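Local coordinates for probable hydrogenase maturation factor HypB (Methanocaldococcus jannaschii, PDB 2HF9), which binds GTP as a homodimer and probably hydrolyses it slowly to support nickel insertion during the maturation of [NiFe] hydrogenases, at residues A[52-63]-A[80-89]; A[127-135]-A[155-165]. One frame throughout, in Å; residues are numbered along the deposited sequence.

Interaction 1: residues A[52-63]-A[80-89]. With MG (magnesium ion), chain C; GSP (5'-guanosine-diphosphate-monothiophosphate), chain E.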
# COMPACT_ATOMS: atom_id res chain seq x y z
N THR A 52 5.56 10.47 6.06
CA THR A 52 6.28 11.73 5.84
C THR A 52 5.80 12.82 6.79
O THR A 52 6.62 13.49 7.41
CB THR A 52 6.20 12.20 4.38
OG1 THR A 52 6.73 11.18 3.53
CG2 THR A 52 7.01 13.48 4.19
N LEU A 53 4.49 12.97 6.92
CA LEU A 53 3.93 13.95 7.85
C LEU A 53 4.40 13.69 9.29
O LEU A 53 4.71 14.64 10.02
CB LEU A 53 2.41 14.00 7.76
CG LEU A 53 1.71 15.18 8.45
CD1 LEU A 53 2.30 16.54 8.05
CD2 LEU A 53 0.22 15.15 8.16
N LEU A 54 4.45 12.42 9.69
CA LEU A 54 4.97 12.05 11.00
C LEU A 54 6.44 12.44 11.16
O LEU A 54 6.83 13.03 12.17
CB LEU A 54 4.80 10.55 11.26
CG LEU A 54 5.33 9.99 12.59
CD1 LEU A 54 4.70 10.69 13.80
CD2 LEU A 54 5.14 8.48 12.67
N ILE A 55 7.24 12.12 10.15
CA ILE A 55 8.67 12.45 10.16
C ILE A 55 8.87 13.97 10.23
O ILE A 55 9.70 14.46 11.01
CB ILE A 55 9.41 11.80 8.94
CG1 ILE A 55 9.63 10.30 9.20
CG2 ILE A 55 10.75 12.50 8.67
CD1 ILE A 55 10.04 9.51 7.97
N GLU A 56 8.09 14.70 9.43
CA GLU A 56 8.11 16.17 9.44
C GLU A 56 7.84 16.72 10.83
O GLU A 56 8.58 17.57 11.32
CB GLU A 56 7.08 16.73 8.46
CG GLU A 56 7.45 16.58 6.99
CD GLU A 56 6.43 17.21 6.07
OE1 GLU A 56 6.78 18.19 5.39
OE2 GLU A 56 5.27 16.74 6.04
N LYS A 57 6.77 16.23 11.47
CA LYS A 57 6.42 16.65 12.82
C LYS A 57 7.50 16.29 13.84
O LYS A 57 7.81 17.08 14.73
CB LYS A 57 5.06 16.06 13.25
CG LYS A 57 3.86 16.60 12.47
CD LYS A 57 3.62 18.08 12.73
CE LYS A 57 2.35 18.57 12.06
NZ LYS A 57 2.16 20.03 12.32
N LEU A 58 8.07 15.09 13.70
CA LEU A 58 9.17 14.67 14.57
C LEU A 58 10.41 15.55 14.44
O LEU A 58 11.01 15.93 15.45
CB LEU A 58 9.52 13.19 14.35
CG LEU A 58 8.50 12.16 14.86
CD1 LEU A 58 8.90 10.77 14.40
CD2 LEU A 58 8.37 12.20 16.38
N ILE A 59 10.80 15.86 13.20
CA ILE A 59 11.90 16.80 12.94
C ILE A 59 11.65 18.14 13.65
O ILE A 59 12.49 18.58 14.45
CB ILE A 59 12.13 17.04 11.43
CG1 ILE A 59 12.63 15.76 10.75
CG2 ILE A 59 13.14 18.18 11.19
CD1 ILE A 59 12.45 15.76 9.23
N ASP A 60 10.51 18.76 13.38
CA ASP A 60 10.15 20.05 13.98
C ASP A 60 10.27 20.06 15.50
O ASP A 60 10.73 21.04 16.09
CB ASP A 60 8.71 20.43 13.61
CG ASP A 60 8.56 20.83 12.15
OD1 ASP A 60 9.58 20.90 11.44
OD2 ASP A 60 7.41 21.07 11.72
N ASN A 61 9.87 18.96 16.12
CA ASN A 61 9.75 18.93 17.57
C ASN A 61 10.97 18.36 18.31
O ASN A 61 11.06 18.48 19.53
CB ASN A 61 8.43 18.26 17.98
CG ASN A 61 7.23 19.12 17.63
OD1 ASN A 61 6.97 20.14 18.27
ND2 ASN A 61 6.49 18.73 16.58
N LEU A 62 11.92 17.81 17.56
CA LEU A 62 13.12 17.21 18.15
C LEU A 62 14.42 17.89 17.73
O LEU A 62 15.47 17.62 18.31
CB LEU A 62 13.19 15.71 17.83
CG LEU A 62 12.16 14.78 18.48
CD1 LEU A 62 12.20 13.40 17.81
CD2 LEU A 62 12.37 14.67 19.98
N LYS A 63 14.35 18.78 16.73
CA LYS A 63 15.56 19.38 16.16
C LYS A 63 16.31 20.31 17.13
O LYS A 63 17.49 20.59 16.92
CB LYS A 63 15.26 20.10 14.84
CG LYS A 63 14.35 21.31 14.93
CD LYS A 63 14.03 21.84 13.54
CE LYS A 63 13.31 23.17 13.61
NZ LYS A 63 12.92 23.63 12.24
N ASP A 80 9.17 13.35 -1.13
CA ASP A 80 9.32 13.30 0.32
C ASP A 80 10.65 13.87 0.80
O ASP A 80 10.72 14.44 1.89
CB ASP A 80 9.12 11.88 0.83
CG ASP A 80 7.70 11.40 0.66
OD1 ASP A 80 6.82 12.21 0.26
OD2 ASP A 80 7.44 10.22 0.93
N ALA A 81 11.70 13.70 -0.00
CA ALA A 81 13.00 14.30 0.30
C ALA A 81 12.86 15.82 0.44
O ALA A 81 13.33 16.40 1.43
CB ALA A 81 14.02 13.95 -0.77
N GLU A 82 12.20 16.45 -0.54
CA GLU A 82 11.99 17.90 -0.54
C GLU A 82 11.18 18.37 0.68
O GLU A 82 11.47 19.42 1.26
CB GLU A 82 11.32 18.35 -1.85
CG GLU A 82 12.27 18.36 -3.05
CD GLU A 82 11.57 18.57 -4.38
OE1 GLU A 82 10.41 19.04 -4.39
OE2 GLU A 82 12.18 18.27 -5.43
N ARG A 83 10.17 17.58 1.06
CA ARG A 83 9.38 17.85 2.26
C ARG A 83 10.23 17.83 3.53
O ARG A 83 10.13 18.74 4.36
CB ARG A 83 8.19 16.88 2.38
CG ARG A 83 6.97 17.32 1.57
CD ARG A 83 5.90 16.24 1.49
NE ARG A 83 5.19 16.03 2.75
CZ ARG A 83 4.21 15.14 2.94
NH1 ARG A 83 3.82 14.36 1.95
NH2 ARG A 83 3.64 15.03 4.13
N MET A 84 11.07 16.82 3.68
CA MET A 84 11.94 16.70 4.86
C MET A 84 13.02 17.77 4.90
O MET A 84 13.41 18.22 5.98
CB MET A 84 12.58 15.32 4.92
CG MET A 84 11.58 14.20 5.10
SD MET A 84 12.34 12.60 4.85
CE MET A 84 10.87 11.59 4.69
N GLU A 85 13.50 18.17 3.72
CA GLU A 85 14.53 19.20 3.58
C GLU A 85 14.10 20.57 4.12
O GLU A 85 14.88 21.24 4.78
CB GLU A 85 14.97 19.31 2.12
CG GLU A 85 16.01 18.29 1.70
CD GLU A 85 16.37 18.36 0.22
OE1 GLU A 85 15.96 19.32 -0.47
OE2 GLU A 85 17.08 17.45 -0.25
N LYS A 86 12.86 20.97 3.84
CA LYS A 86 12.37 22.28 4.29
C LYS A 86 12.19 22.36 5.81
O LYS A 86 12.05 23.45 6.36
CB LYS A 86 11.10 22.71 3.53
CG LYS A 86 9.89 21.83 3.74
CD LYS A 86 8.60 22.58 3.42
CE LYS A 86 7.46 21.61 3.10
NZ LYS A 86 7.24 20.58 4.16
N HIS A 87 12.20 21.20 6.47
CA HIS A 87 12.09 21.14 7.93
C HIS A 87 13.45 21.16 8.64
O HIS A 87 13.52 21.10 9.87
CB HIS A 87 11.26 19.93 8.36
CG HIS A 87 9.80 20.06 8.04
ND1 HIS A 87 8.89 20.58 8.93
CD2 HIS A 87 9.11 19.77 6.91
CE1 HIS A 87 7.69 20.59 8.37
NE2 HIS A 87 7.80 20.10 7.15
N GLY A 88 14.53 21.25 7.86
CA GLY A 88 15.88 21.41 8.42
C GLY A 88 16.64 20.13 8.70
O GLY A 88 17.53 20.10 9.55
N ALA A 89 16.29 19.05 8.00
CA ALA A 89 17.03 17.80 8.11
C ALA A 89 17.91 17.61 6.88
O ALA A 89 17.58 18.09 5.79
CB ALA A 89 16.08 16.62 8.26
MG MG C . 5.86 9.79 2.29
PG GSP E . 3.76 7.86 0.82
O3B GSP E . 2.70 8.46 1.87
S1G GSP E . 3.62 6.14 0.77
O2G GSP E . 3.40 8.47 -0.55
O3G GSP E . 5.18 8.29 1.23
PB GSP E . 3.03 8.80 3.42
O1B GSP E . 2.77 7.59 4.22
O2B GSP E . 4.38 9.35 3.63
PA GSP E . 1.84 11.42 3.82
O1A GSP E . 2.63 11.95 4.96
O2A GSP E . 2.29 11.99 2.53
O3A GSP E . 1.83 9.81 3.79
O5' GSP E . 0.29 11.70 4.11
C5' GSP E . -0.71 11.27 3.21
C4' GSP E . -1.92 12.19 3.30
O4' GSP E . -2.61 11.99 4.53
C3' GSP E . -1.57 13.66 3.24
O3' GSP E . -2.58 14.27 2.47
C2' GSP E . -1.65 14.13 4.68
O2' GSP E . -2.04 15.47 4.78
C1' GSP E . -2.73 13.22 5.24
N9 GSP E . -2.63 12.88 6.66
C8 GSP E . -1.59 12.28 7.33
N7 GSP E . -1.97 12.11 8.62
C5 GSP E . -3.23 12.57 8.78
C6 GSP E . -4.09 12.63 9.87
O6 GSP E . -3.73 12.21 10.97
N1 GSP E . -5.36 13.16 9.71
C2 GSP E . -5.76 13.63 8.47
N2 GSP E . -6.98 14.15 8.32
N3 GSP E . -4.91 13.57 7.39
C4 GSP E . -3.66 13.04 7.54
O HOH W 1 4.63 11.16 1.41
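I55 and M84 meet methyl to methyl in the apolar centre, I55 CD1 lying 4.0 Å from M84 CE, while one turn on I59 CD1 packs against A89 CB at 3.9 Å. The two helices run nearly parallel here, their axes 9.8 Å apart and inclined by 19°. Outward of this layer E56 CB lies over one face of the H87 ring, and H87 ND1 donates in the ring plane to D60 OD1 (2.6 Å). CG of E56, anti to the carbonyl carbon (chi1 -73°), starts an extended chain that carries its carboxylate past the ring into a salt-bridge network. There E56 OE1 takes K86 NZ at 2.7 Å, and E56 OE2 receives R83 NH2 at 3.0 Å from above the carboxylate plane. T52 CG2 covers one guanidinium face, and R83 NH1 reaches nucleotide O2A at 2.9 Å. With an alanine here instead of R83, E56 OE2 and the alpha-phosphate would probably lose the positive partner they share. D80 OD1 forms a salt bridge with K158 of the second subunit. T52 OG1 and D80 OD2 each bind magnesium at 2.1 Å, together with E125, a water and two phosphate oxygens: the P-loop magnesium–nucleotide site of a G domain.

Interaction 2: residues A[127-135]-A[155-165]. With GSP (5'-guanosine-diphosphate-monothiophosphate), chain H.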
# COMPACT_ATOMS: atom_id res chain seq x y z
N VAL A 127 9.70 2.25 1.62
CA VAL A 127 8.68 2.33 0.57
C VAL A 127 7.32 1.92 1.16
O VAL A 127 7.26 1.10 2.08
CB VAL A 127 9.05 1.49 -0.68
CG1 VAL A 127 10.54 1.61 -1.01
CG2 VAL A 127 8.68 0.05 -0.48
N GLY A 128 6.24 2.52 0.65
CA GLY A 128 4.89 2.22 1.13
C GLY A 128 4.40 0.86 0.66
O GLY A 128 4.01 0.70 -0.50
N ASN A 129 4.41 -0.11 1.58
CA ASN A 129 4.12 -1.51 1.29
C ASN A 129 4.07 -2.24 2.62
O ASN A 129 4.97 -2.09 3.44
CB ASN A 129 5.23 -2.11 0.40
CG ASN A 129 4.83 -3.43 -0.26
OD1 ASN A 129 4.51 -4.42 0.41
ND2 ASN A 129 4.87 -3.46 -1.59
N LEU A 130 3.02 -3.04 2.82
CA LEU A 130 2.87 -3.80 4.07
C LEU A 130 3.33 -5.26 3.97
O LEU A 130 3.15 -6.03 4.92
CB LEU A 130 1.42 -3.74 4.57
CG LEU A 130 0.89 -2.45 5.20
CD1 LEU A 130 -0.57 -2.63 5.58
CD2 LEU A 130 1.72 -2.04 6.43
N ILE A 131 3.93 -5.63 2.85
CA ILE A 131 4.38 -7.01 2.62
C ILE A 131 5.90 -7.16 2.67
O ILE A 131 6.43 -7.73 3.63
CB ILE A 131 3.78 -7.60 1.31
CG1 ILE A 131 2.29 -7.89 1.46
CG2 ILE A 131 4.48 -8.90 0.92
CD1 ILE A 131 1.39 -6.77 1.04
N CYS A 132 6.60 -6.63 1.66
CA CYS A 132 8.04 -6.87 1.47
C CYS A 132 8.98 -6.37 2.57
O CYS A 132 9.91 -7.09 2.94
CB CYS A 132 8.52 -6.29 0.14
SG CYS A 132 7.48 -6.61 -1.29
N PRO A 133 8.76 -5.13 3.08
CA PRO A 133 9.68 -4.61 4.09
C PRO A 133 9.77 -5.43 5.38
O PRO A 133 10.73 -5.27 6.14
CB PRO A 133 9.12 -3.21 4.39
CG PRO A 133 8.32 -2.85 3.18
CD PRO A 133 7.71 -4.15 2.75
N ALA A 134 8.79 -6.30 5.62
CA ALA A 134 8.76 -7.13 6.82
C ALA A 134 10.03 -7.97 6.99
O ALA A 134 10.56 -8.08 8.10
CB ALA A 134 7.53 -8.02 6.83
N ASP A 135 10.52 -8.53 5.88
CA ASP A 135 11.67 -9.44 5.90
C ASP A 135 13.03 -8.74 5.78
O ASP A 135 14.07 -9.40 5.88
CB ASP A 135 11.54 -10.49 4.80
CG ASP A 135 10.37 -11.43 5.02
OD1 ASP A 135 9.99 -11.67 6.19
OD2 ASP A 135 9.83 -11.95 4.02
N THR A 155 -7.08 -3.82 8.46
CA THR A 155 -5.72 -3.67 7.94
C THR A 155 -4.63 -4.33 8.81
O THR A 155 -3.69 -4.93 8.28
CB THR A 155 -5.40 -2.18 7.69
OG1 THR A 155 -6.33 -1.67 6.72
CG2 THR A 155 -3.99 -1.99 7.16
N ILE A 156 -4.77 -4.22 10.12
CA ILE A 156 -3.80 -4.84 11.03
C ILE A 156 -3.92 -6.37 11.02
O ILE A 156 -2.91 -7.07 10.88
CB ILE A 156 -3.88 -4.25 12.46
CG1 ILE A 156 -3.52 -2.76 12.43
CG2 ILE A 156 -2.95 -5.01 13.42
CD1 ILE A 156 -3.98 -1.96 13.63
N GLU A 157 -5.14 -6.90 11.13
CA GLU A 157 -5.29 -8.36 11.14
C GLU A 157 -5.08 -9.02 9.77
O GLU A 157 -4.80 -10.22 9.70
CB GLU A 157 -6.58 -8.82 11.84
CG GLU A 157 -7.89 -8.28 11.32
CD GLU A 157 -9.09 -8.88 12.07
OE1 GLU A 157 -8.93 -9.94 12.71
OE2 GLU A 157 -10.18 -8.29 12.01
N LYS A 158 -5.18 -8.22 8.71
CA LYS A 158 -4.90 -8.68 7.34
C LYS A 158 -3.41 -8.76 7.01
O LYS A 158 -3.03 -9.36 6.00
CB LYS A 158 -5.58 -7.77 6.32
CG LYS A 158 -6.98 -8.18 5.92
CD LYS A 158 -7.62 -7.08 5.08
CE LYS A 158 -8.68 -7.62 4.14
NZ LYS A 158 -8.19 -7.77 2.74
N HIS A 159 -2.57 -8.14 7.84
CA HIS A 159 -1.12 -8.14 7.59
C HIS A 159 -0.31 -8.39 8.87
O HIS A 159 0.51 -7.55 9.25
CB HIS A 159 -0.68 -6.82 6.93
CG HIS A 159 -1.50 -6.44 5.73
ND1 HIS A 159 -1.14 -6.78 4.45
CD2 HIS A 159 -2.65 -5.74 5.62
CE1 HIS A 159 -2.04 -6.32 3.60
NE2 HIS A 159 -2.97 -5.68 4.29
N PRO A 160 -0.53 -9.55 9.52
CA PRO A 160 0.12 -9.80 10.82
C PRO A 160 1.65 -9.93 10.73
O PRO A 160 2.34 -9.62 11.70
CB PRO A 160 -0.53 -11.10 11.29
CG PRO A 160 -0.95 -11.80 10.04
CD PRO A 160 -1.35 -10.70 9.10
N GLY A 161 2.15 -10.36 9.57
CA GLY A 161 3.59 -10.53 9.34
C GLY A 161 4.42 -9.29 9.61
O GLY A 161 5.36 -9.34 10.42
N ILE A 162 4.08 -8.18 8.96
CA ILE A 162 4.81 -6.92 9.17
C ILE A 162 4.58 -6.36 10.57
O ILE A 162 5.49 -5.78 11.17
CB ILE A 162 4.52 -5.85 8.07
CG1 ILE A 162 5.60 -4.76 8.08
CG2 ILE A 162 3.10 -5.28 8.20
CD1 ILE A 162 5.55 -3.80 6.89
N MET A 163 3.36 -6.54 11.09
CA MET A 163 2.98 -6.05 12.42
C MET A 163 3.85 -6.66 13.50
O MET A 163 4.22 -5.98 14.46
CB MET A 163 1.50 -6.33 12.72
CG MET A 163 0.53 -5.58 11.82
SD MET A 163 0.74 -3.79 11.82
CE MET A 163 -0.10 -3.41 10.29
N LYS A 164 4.20 -7.93 13.34
CA LYS A 164 5.07 -8.64 14.28
C LYS A 164 6.51 -8.12 14.27
O LYS A 164 7.27 -8.40 15.21
CB LYS A 164 5.05 -10.14 14.01
CG LYS A 164 3.72 -10.81 14.29
CD LYS A 164 3.84 -12.32 14.13
CE LYS A 164 2.47 -12.97 14.06
NZ LYS A 164 1.95 -12.98 12.65
N THR A 165 6.89 -7.39 13.23
CA THR A 165 8.25 -6.85 13.12
C THR A 165 8.35 -5.43 13.70
O THR A 165 9.44 -4.88 13.82
CB THR A 165 8.78 -6.87 11.66
OG1 THR A 165 8.15 -5.84 10.89
CG2 THR A 165 8.52 -8.23 11.00
PG GSP H . -7.64 -4.25 0.88
O3B GSP H . -8.64 -2.99 0.89
S1G GSP H . -6.14 -3.86 0.12
O2G GSP H . -7.43 -4.62 2.36
O3G GSP H . -8.31 -5.42 0.15
PB GSP H . -9.67 -2.61 -0.28
O1B GSP H . -8.94 -1.85 -1.31
O2B GSP H . -10.42 -3.77 -0.82
PA GSP H . -12.05 -1.82 1.17
O1A GSP H . -13.12 -2.06 0.18
O2A GSP H . -11.96 -2.91 2.18
O3A GSP H . -10.64 -1.54 0.44
O5' GSP H . -12.29 -0.39 1.87
C5' GSP H . -11.45 0.06 2.91
C4' GSP H . -12.23 1.04 3.78
O4' GSP H . -12.51 2.22 3.05
C3' GSP H . -13.58 0.47 4.21
O3' GSP H . -13.78 0.84 5.56
C2' GSP H . -14.59 1.17 3.32
O2' GSP H . -15.82 1.34 3.98
C1' GSP H . -13.90 2.50 3.05
N9 GSP H . -14.26 3.16 1.79
C8 GSP H . -14.14 2.68 0.51
N7 GSP H . -14.56 3.64 -0.35
C5 GSP H . -14.94 4.72 0.37
C6 GSP H . -15.45 5.98 0.02
O6 GSP H . -15.64 6.27 -1.16
N1 GSP H . -15.74 6.89 1.00
C2 GSP H . -15.54 6.58 2.34
N2 GSP H . -15.83 7.46 3.29
N3 GSP H . -15.04 5.34 2.68
C4 GSP H . -14.75 4.43 1.71
O HOH W 2 3.07 -8.28 6.33
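T155 CG2 touches L130 CD1 at 3.8 Å, the two side chains crossing at about a right angle, while T155 OG1 is hydrogen-bonded to G152 O. K158 crosses the dimer interface, forming a salt bridge with D74 of the second subunit and a weak 3.3 Å hydrogen bond from NZ to O2G of the nucleotide held there. H159, at the N-cap position before helix 160-163, offers a ring face to L130, whose CD1 stands 4.0 Å from the ring centroid and 19° off the normal; H159 ND1 is buried without a polar partner. The loop that supplies L130 follows strand 121-125 of the P-loop NTPase sheet and is shaped by an Asx turn, N129 OD1 accepting from I131 N at 2.8 Å, in the carbonyl plane. It also holds C132, which can bind zinc but is disulfide-bonded to C100 here. I162 has CG1 anti to its N (chi1 -163°), which tucks CG2 between N and carbonyl carbon and 3.4 Å from L130 O. One water joins that same L130 O to I162 N, and A134 CB rests 3.9 Å from I162 CB. The methyl of M163 only brushes L130 CD2. T165 CG2 lies 3.5 Å from A134 O, while its OG1 binds back to I162 O at 2.7 Å and is also hydrogen-bonded to R143 NH2.

How the interactions relate
Both contacts belong to one G domain but lie on opposite sides of the chain's centre, 24 Å apart between centres and about 8 Å between nearest atoms. They share no segment: interaction 1 pairs two helices, whereas interaction 2 sets a loop against a short helix and the turn before it. Interaction 1 is partly buried and grades from an apolar floor to a charged outer edge and a metal site. Interaction 2 is more thoroughly buried, has no direct hydrogen bond between its segments, and relies on aliphatic packing, a CH-pi contact and a bridging water. The dimer connects them: D80 of interaction 1 pairs with K158 of the second subunit, whereas the reciprocal pair is long and weak.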